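Local coordinates for putative translational inhibitor protein (Yersinia pestis, PDB 5V4D) that is of unknown function but belongs to the Rid family, and so probably acts as an enamine/imine deaminase, at residues A[75-80]-A[104-109]; A[33-38]-A[119-124]. All blocks are in the same frame, centred on the assembly; numbering follows the deposited sequence.

Overall arrangement
Both interactions are buried and reach the same mixed sheet, where strand 120-127 lies beside strand 74-81. Interaction 1 is a long parallel pairing of two strands at one end of the sheet, with five backbone bonds and side chains on both faces. Interaction 2 lies nearer the centre of the chain and is slighter, a loop docking on strand 120-127 through one antiparallel bridge. The two meet where T78 and F80 pair with E123 and E121 through backbone hydrogen bonds. Their chemistry also joins across subunits: K76 and S107 of interaction 1 bind E123 of the second subunit, a residue of interaction 2 in that copy.

Interaction 1. Residues A[75-80]-A[104-109]; sequences VKTTIF and PARSTV. With ACY (acetic acid), chain G.
The carbonyl oxygen of T77 takes two bonds from opposite faces of its plane: S107 N comes across from the neighbouring strand at 3.1 Å, and K76 NZ curls back over its own chain, standing above the carbonyl plane. Bends at chi2 and chi4 fold the lysine in this way, laying its CD 3.7 Å from A105 CB. Its ammonium also forms a salt bridge with E123 of the second subunit, which takes a hydrogen bond from S107 OG as well.

Four more bonds complete the parallel ladder; the shortest, I79 N to S107 O, is 2.8 Å long. On the face carrying T77, I79 and T108, R106 leaves the strand with CG anti to its backbone N (chi1 -163°), which puts CG 3.1 Å from T77 OG1, whose hydroxyl bonds to Y94. The bend at chi3 then turns the guanidinium toward a bound acetic acid molecule, probably from the crystallisation liquor. R106 NE meets its OXT at 2.8 Å, near the guanidinium plane, and T108 OG1 donates to that same oxygen. I79 CD1 touches the guanidinium at NH1, N91 holds NH1, and Y94 adds a cation-pi contact. Such a carboxylate site is consistent with the substrate-binding arginine of Rid enzymes, here carried on the second strand of a beta-alpha-beta unit, strand 74-81, helix 87-98 and strand 105-110.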
ATOM      1  N   VAL A  75       2.589  11.416   6.437  1.00 15.28           N
ATOM      2  CA  VAL A  75       2.250  11.862   5.103  1.00 16.43           C
ATOM      3  C   VAL A  75       1.082  11.072   4.532  1.00 15.21           C
ATOM      4  O   VAL A  75       0.212  11.633   3.866  1.00 16.17           O
ATOM      5  CB  VAL A  75       3.525  11.721   4.235  1.00 21.12           C
ATOM      6  CG1 VAL A  75       3.220  11.790   2.816  1.00 26.91           C
ATOM      7  CG2 VAL A  75       4.522  12.846   4.607  1.00 17.56           C
ATOM      8  N   LYS A  76       1.041   9.765   4.783  1.00 16.25           N
ATOM      9  CA  LYS A  76       0.104   8.864   4.122  1.00 14.54           C
ATOM     10  C   LYS A  76      -0.097   7.651   5.018  1.00 17.31           C
ATOM     11  O   LYS A  76       0.868   7.181   5.629  1.00 16.13           O
ATOM     12  CB  LYS A  76       0.666   8.438   2.749  1.00 17.28           C
ATOM     13  CG  LYS A  76      -0.044   7.234   2.054  1.00 16.52           C
ATOM     14  CD  LYS A  76      -1.465   7.625   1.637  1.00 17.78           C
ATOM     15  CE  LYS A  76      -2.125   6.575   0.654  1.00 17.52           C
ATOM     16  NZ  LYS A  76      -2.082   5.229   1.300  1.00 17.92           N
ATOM     17  N   THR A  77      -1.347   7.187   5.138  1.00 14.77           N
ATOM     18  CA  THR A  77      -1.671   5.988   5.891  1.00 14.18           C
ATOM     19  C   THR A  77      -2.554   5.091   5.029  1.00 12.95           C
ATOM     20  O   THR A  77      -3.188   5.557   4.072  1.00 14.23           O
ATOM     21  CB  THR A  77      -2.418   6.276   7.212  1.00 13.32           C
ATOM     22  OG1 THR A  77      -3.757   6.719   6.908  1.00 15.67           O
ATOM     23  CG2 THR A  77      -1.733   7.360   8.016  1.00 13.89           C
ATOM     24  N   THR A  78      -2.595   3.805   5.371  1.00 13.82           N
ATOM     25  CA  THR A  78      -3.596   2.881   4.834  1.00 13.16           C
ATOM     26  C   THR A  78      -4.276   2.204   6.008  1.00 14.46           C
ATOM     27  O   THR A  78      -3.603   1.724   6.930  1.00 14.73           O
ATOM     28  CB  THR A  78      -2.956   1.823   3.916  1.00 16.88           C
ATOM     29  OG1 THR A  78      -2.303   2.504   2.846  1.00 18.39           O
ATOM     30  CG2 THR A  78      -3.979   0.855   3.350  1.00 19.23           C
ATOM     31  N   ILE A  79      -5.595   2.200   5.990  1.00 13.51           N
ATOM     32  CA  ILE A  79      -6.384   1.485   6.983  1.00 15.73           C
ATOM     33  C   ILE A  79      -6.907   0.200   6.349  1.00 13.44           C
ATOM     34  O   ILE A  79      -7.691   0.250   5.390  1.00 13.97           O
ATOM     35  CB  ILE A  79      -7.541   2.364   7.479  1.00 13.24           C
ATOM     36  CG1 ILE A  79      -6.985   3.626   8.144  1.00 16.09           C
ATOM     37  CG2 ILE A  79      -8.450   1.569   8.479  1.00 15.88           C
ATOM     38  CD1 ILE A  79      -8.107   4.608   8.597  1.00 16.80           C
ATOM     39  N   PHE A  80      -6.535  -0.930   6.950  1.00 12.85           N
ATOM     40  CA  PHE A  80      -7.057  -2.258   6.582  1.00 12.50           C
ATOM     41  C   PHE A  80      -8.044  -2.634   7.671  1.00 12.65           C
ATOM     42  O   PHE A  80      -7.679  -2.703   8.852  1.00 14.89           O
ATOM     43  CB  PHE A  80      -5.931  -3.294   6.486  1.00 16.16           C
ATOM     44  CG  PHE A  80      -4.817  -2.935   5.513  1.00 16.17           C
ATOM     45  CD1 PHE A  80      -4.972  -3.066   4.145  1.00 16.98           C
ATOM     46  CD2 PHE A  80      -3.597  -2.551   5.999  1.00 16.54           C
ATOM     47  CE1 PHE A  80      -3.888  -2.797   3.270  1.00 16.32           C
ATOM     48  CE2 PHE A  80      -2.538  -2.276   5.107  1.00 17.59           C
ATOM     49  CZ  PHE A  80      -2.696  -2.398   3.795  1.00 16.07           C
ATOM     50  N   PRO A 104      -3.125  13.280   7.182  1.00 17.83           N
ATOM     51  CA  PRO A 104      -2.420  12.541   6.134  1.00 16.12           C
ATOM     52  C   PRO A 104      -3.348  12.193   4.976  1.00 14.10           C
ATOM     53  O   PRO A 104      -4.570  12.072   5.131  1.00 16.38           O
ATOM     54  CB  PRO A 104      -1.960  11.274   6.864  1.00 14.67           C
ATOM     55  CG  PRO A 104      -1.859  11.693   8.319  1.00 15.18           C
ATOM     56  CD  PRO A 104      -3.039  12.618   8.503  1.00 15.59           C
ATOM     57  N   ALA A 105      -2.744  11.983   3.807  1.00 15.25           N
ATOM     58  CA  ALA A 105      -3.443  11.240   2.750  1.00 15.98           C
ATOM     59  C   ALA A 105      -3.743   9.816   3.245  1.00 17.99           C
ATOM     60  O   ALA A 105      -3.125   9.325   4.186  1.00 15.71           O
ATOM     61  CB  ALA A 105      -2.589  11.197   1.484  1.00 17.94           C
ATOM     62  N   ARG A 106      -4.718   9.146   2.610  1.00 14.10           N
ATOM     63  CA  ARG A 106      -5.213   7.904   3.224  1.00 15.01           C
ATOM     64  C   ARG A 106      -5.902   7.043   2.186  1.00 14.96           C
ATOM     65  O   ARG A 106      -6.451   7.553   1.217  1.00 14.75           O
ATOM     66  CB  ARG A 106      -6.208   8.209   4.342  1.00 14.33           C
ATOM     67  CG  ARG A 106      -6.406   6.998   5.240  1.00 16.47           C
ATOM     68  CD  ARG A 106      -7.220   7.449   6.435  1.00 18.20           C
ATOM     69  NE  ARG A 106      -8.606   7.620   6.002  1.00 20.95           N
ATOM     70  CZ  ARG A 106      -9.620   7.846   6.820  1.00 28.73           C
ATOM     71  NH1 ARG A 106      -9.403   7.961   8.137  1.00 24.84           N
ATOM     72  NH2 ARG A 106     -10.837   7.966   6.306  1.00 28.17           N
ATOM     73  N   SER A 107      -5.809   5.727   2.365  1.00 15.14           N
ATOM     74  CA  SER A 107      -6.735   4.791   1.722  1.00 14.07           C
ATOM     75  C   SER A 107      -7.305   3.867   2.786  1.00 14.89           C
ATOM     76  O   SER A 107      -6.601   3.502   3.724  1.00 15.51           O
ATOM     77  CB  SER A 107      -6.027   3.960   0.651  1.00 19.63           C
ATOM     78  OG  SER A 107      -5.545   4.841  -0.387  1.00 20.77           O
ATOM     79  N   THR A 108      -8.542   3.402   2.568  1.00 15.35           N
ATOM     80  CA  THR A 108      -9.241   2.491   3.470  1.00 14.51           C
ATOM     81  C   THR A 108      -9.818   1.383   2.615  1.00 16.45           C
ATOM     82  O   THR A 108     -10.502   1.665   1.623  1.00 18.60           O
ATOM     83  CB  THR A 108     -10.392   3.187   4.220  1.00 15.52           C
ATOM     84  OG1 THR A 108      -9.866   4.274   4.986  1.00 20.30           O
ATOM     85  CG2 THR A 108     -11.114   2.149   5.169  1.00 17.81           C
ATOM     86  N   VAL A 109      -9.563   0.135   2.995  1.00 13.59           N
ATOM     87  CA  VAL A 109     -10.119  -1.010   2.266  1.00 12.70           C
ATOM     88  C   VAL A 109     -10.562  -2.074   3.257  1.00 14.45           C
ATOM     89  O   VAL A 109     -10.005  -2.192   4.350  1.00 15.44           O
ATOM     90  CB  VAL A 109      -9.099  -1.632   1.265  1.00 16.06           C
ATOM     91  CG1 VAL A 109      -8.715  -0.596   0.168  1.00 16.16           C
ATOM     92  CG2 VAL A 109      -7.848  -2.168   1.947  1.00 18.97           C
TER
HETATM   93  C   ACY G 201      -9.923   6.640   2.354  1.00 37.31           C
HETATM   94  O   ACY G 201     -10.448   5.731   1.650  1.00 37.80           O
HETATM   95  OXT ACY G 201      -9.587   6.547   3.571  1.00 26.73           O
HETATM   96  CH3 ACY G 201      -9.635   7.958   1.669  1.00 26.76           C

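Interaction 2. Residues A[33-38]-A[119-124]; sequences GQIPIN and LVEIEV
Q34 and I122 form a single antiparallel, hydrogen-bonded bridge, by which the loop following strand 28-31 runs on along the edge of strand 120-127. The other edge of that strand is paired with strand 74-81, so the loop carries on the pairing along the second edge of a central strand of the sheet.

Two backbone hydrogen bonds make the bridge. Q34 N reaches I122 O at 2.9 Å, with an almost straight N-H...O angle of 176°, although the donor stands above the carbonyl plane. The return bond, from I122 N to Q34 O, is 3.1 Å long and lies in the carbonyl plane. Beside it, E121 CA makes a CA-H...O contact with the same Q34 oxygen.

The side-chain packing centres on E121. A chi1 near 180° (-176°) and a straight chain beyond CG carry the glutamate obliquely across the loop's backbone and bring OE1 within 3.4 Å of G33 CA. I35 crosses this chain at a slant: its CG2 branch rests 3.7 Å from E121 CG, while the end of its longer branch leads away from the strand. The E121 side chain, which packs on T108 of the third subunit, lies about 5 Å from a different bound acetic acid molecule from the one held by R106 of its own chain, consistent with a place near the probable active-site pocket between subunits.

At the other end P36 sits at the centre of an inverse gamma turn, closed by a weak bond from I37 N to I35 O. Q52 and V56 of helix 49-66 cover the proline. Its CD comes 3.4 Å from V120 O, a buried carbonyl oxygen with no hydrogen-bond partner in the model.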
ATOM      1  N   GLY A  33       2.756  -2.094   9.325  1.00 13.97           N
ATOM      2  CA  GLY A  33       1.387  -2.033   9.797  1.00 15.17           C
ATOM      3  C   GLY A  33       1.272  -2.446  11.255  1.00 14.46           C
ATOM      4  O   GLY A  33       1.827  -3.483  11.667  1.00 18.00           O
ATOM      5  N   GLN A  34       0.582  -1.623  12.052  1.00 13.31           N
ATOM      6  CA  GLN A  34       0.366  -1.879  13.467  1.00 12.83           C
ATOM      7  C   GLN A  34      -0.979  -2.541  13.661  1.00 14.80           C
ATOM      8  O   GLN A  34      -1.993  -2.062  13.126  1.00 14.75           O
ATOM      9  CB  GLN A  34       0.407  -0.598  14.298  1.00 15.56           C
ATOM     10  CG  GLN A  34       1.849  -0.160  14.582  1.00 16.36           C
ATOM     11  CD  GLN A  34       2.573  -1.199  15.415  1.00 16.71           C
ATOM     12  OE1 GLN A  34       1.973  -1.898  16.256  1.00 21.13           O
ATOM     13  NE2 GLN A  34       3.848  -1.357  15.151  1.00 20.47           N
ATOM     14  N   ILE A  35      -0.974  -3.619  14.448  1.00 14.50           N
ATOM     15  CA  ILE A  35      -2.208  -4.273  14.870  1.00 14.39           C
ATOM     16  C   ILE A  35      -2.415  -4.018  16.365  1.00 13.38           C
ATOM     17  O   ILE A  35      -1.518  -3.508  17.056  1.00 16.01           O
ATOM     18  CB  ILE A  35      -2.214  -5.780  14.527  1.00 18.45           C
ATOM     19  CG1 ILE A  35      -0.973  -6.475  15.039  1.00 15.46           C
ATOM     20  CG2 ILE A  35      -2.393  -6.015  13.023  1.00 19.14           C
ATOM     21  CD1 ILE A  35      -1.186  -8.051  15.111  1.00 19.02           C
ATOM     22  N   PRO A  36      -3.600  -4.330  16.902  1.00 12.99           N
ATOM     23  CA  PRO A  36      -3.977  -3.900  18.258  1.00 13.96           C
ATOM     24  C   PRO A  36      -3.436  -4.830  19.338  1.00 14.39           C
ATOM     25  O   PRO A  36      -4.182  -5.296  20.209  1.00 15.42           O
ATOM     26  CB  PRO A  36      -5.510  -3.943  18.238  1.00 13.92           C
ATOM     27  CG  PRO A  36      -5.905  -4.225  16.862  1.00 20.14           C
ATOM     28  CD  PRO A  36      -4.773  -4.793  16.129  1.00 15.59           C
ATOM     29  N   ILE A  37      -2.111  -5.045  19.316  1.00 13.04           N
ATOM     30  CA  ILE A  37      -1.413  -5.797  20.350  1.00 14.16           C
ATOM     31  C   ILE A  37      -1.030  -4.837  21.467  1.00 13.68           C
ATOM     32  O   ILE A  37      -0.504  -3.746  21.204  1.00 15.82           O
ATOM     33  CB  ILE A  37      -0.159  -6.491  19.787  1.00 15.15           C
ATOM     34  CG1 ILE A  37      -0.532  -7.574  18.788  1.00 19.77           C
ATOM     35  CG2 ILE A  37       0.717  -7.067  20.962  1.00 16.87           C
ATOM     36  CD1 ILE A  37      -1.297  -8.670  19.406  1.00 24.00           C
ATOM     37  N   ASN A  38      -1.309  -5.231  22.709  1.00 15.23           N
ATOM     38  CA  ASN A  38      -0.778  -4.491  23.874  1.00 14.81           C
ATOM     39  C   ASN A  38       0.710  -4.799  23.991  1.00 16.73           C
ATOM     40  O   ASN A  38       1.069  -5.952  24.275  1.00 17.98           O
ATOM     41  CB  ASN A  38      -1.558  -4.921  25.130  1.00 15.10           C
ATOM     42  CG  ASN A  38      -0.994  -4.336  26.432  1.00 16.78           C
ATOM     43  OD1 ASN A  38       0.065  -3.698  26.428  1.00 17.56           O
ATOM     44  ND2 ASN A  38      -1.705  -4.556  27.547  1.00 16.52           N
ATOM     45  N   LEU A 119      -9.183  -6.608  14.106  1.00 14.16           N
ATOM     46  CA  LEU A 119     -10.233  -5.945  13.316  1.00 12.64           C
ATOM     47  C   LEU A 119      -9.703  -4.829  12.427  1.00 14.27           C
ATOM     48  O   LEU A 119     -10.424  -4.340  11.516  1.00 15.08           O
ATOM     49  CB  LEU A 119     -11.294  -5.315  14.236  1.00 14.26           C
ATOM     50  CG  LEU A 119     -12.009  -6.308  15.170  1.00 15.84           C
ATOM     51  CD1 LEU A 119     -12.900  -5.522  16.160  1.00 15.96           C
ATOM     52  CD2 LEU A 119     -12.850  -7.317  14.376  1.00 18.14           C
ATOM     53  N   VAL A 120      -8.512  -4.330  12.737  1.00 14.91           N
ATOM     54  CA  VAL A 120      -7.986  -3.167  12.044  1.00 13.36           C
ATOM     55  C   VAL A 120      -6.470  -3.252  12.108  1.00 13.86           C
ATOM     56  O   VAL A 120      -5.905  -3.701  13.110  1.00 16.02           O
ATOM     57  CB  VAL A 120      -8.546  -1.853  12.652  1.00 19.08           C
ATOM     58  CG1 VAL A 120      -8.268  -1.718  14.185  1.00 17.86           C
ATOM     59  CG2 VAL A 120      -8.027  -0.619  11.887  1.00 17.44           C
ATOM     60  N   GLU A 121      -5.813  -2.766  11.042  1.00 14.58           N
ATOM     61  CA  GLU A 121      -4.361  -2.624  10.952  1.00 13.06           C
ATOM     62  C   GLU A 121      -4.079  -1.313  10.254  1.00 16.17           C
ATOM     63  O   GLU A 121      -4.705  -1.034   9.228  1.00 17.74           O
ATOM     64  CB  GLU A 121      -3.729  -3.797  10.175  1.00 14.59           C
ATOM     65  CG  GLU A 121      -2.200  -3.717  10.142  1.00 16.93           C
ATOM     66  CD  GLU A 121      -1.565  -4.856   9.365  1.00 30.80           C
ATOM     67  OE1 GLU A 121      -0.506  -4.679   8.720  1.00 26.47           O
ATOM     68  OE2 GLU A 121      -2.197  -5.931   9.299  1.00 25.09           O
ATOM     69  N   ILE A 122      -3.199  -0.477  10.811  1.00 12.87           N
ATOM     70  CA  ILE A 122      -2.938   0.815  10.169  1.00 14.45           C
ATOM     71  C   ILE A 122      -1.451   0.923   9.884  1.00 13.87           C
ATOM     72  O   ILE A 122      -0.618   0.749  10.787  1.00 15.41           O
ATOM     73  CB  ILE A 122      -3.420   1.993  11.028  1.00 12.22           C
ATOM     74  CG1 ILE A 122      -4.938   1.871  11.189  1.00 12.87           C
ATOM     75  CG2 ILE A 122      -3.099   3.342  10.339  1.00 16.51           C
ATOM     76  CD1 ILE A 122      -5.519   3.023  12.040  1.00 14.60           C
ATOM     77  N   GLU A 123      -1.130   1.249   8.628  1.00 15.05           N
ATOM     78  CA  GLU A 123       0.229   1.432   8.143  1.00 14.43           C
ATOM     79  C   GLU A 123       0.451   2.906   7.850  1.00 15.88           C
ATOM     80  O   GLU A 123      -0.431   3.560   7.283  1.00 16.72           O
ATOM     81  CB  GLU A 123       0.383   0.594   6.872  1.00 18.72           C
ATOM     82  CG  GLU A 123       1.631   0.732   6.117  1.00 28.49           C
ATOM     83  CD  GLU A 123       1.485  -0.093   4.822  1.00 28.15           C
ATOM     84  OE1 GLU A 123       1.655  -1.293   4.915  1.00 25.57           O
ATOM     85  OE2 GLU A 123       1.098   0.452   3.766  1.00 37.96           O
ATOM     86  N   VAL A 124       1.612   3.447   8.244  1.00 12.79           N
ATOM     87  CA  VAL A 124       1.911   4.854   8.026  1.00 14.87           C
ATOM     88  C   VAL A 124       3.299   5.050   7.440  1.00 13.97           C
ATOM     89  O   VAL A 124       4.206   4.214   7.598  1.00 15.36           O
ATOM     90  CB  VAL A 124       1.794   5.698   9.325  1.00 16.15           C
ATOM     91  CG1 VAL A 124       0.553   5.323  10.116  1.00 14.37           C
ATOM     92  CG2 VAL A 124       3.040   5.555  10.222  1.00 16.64           C
TER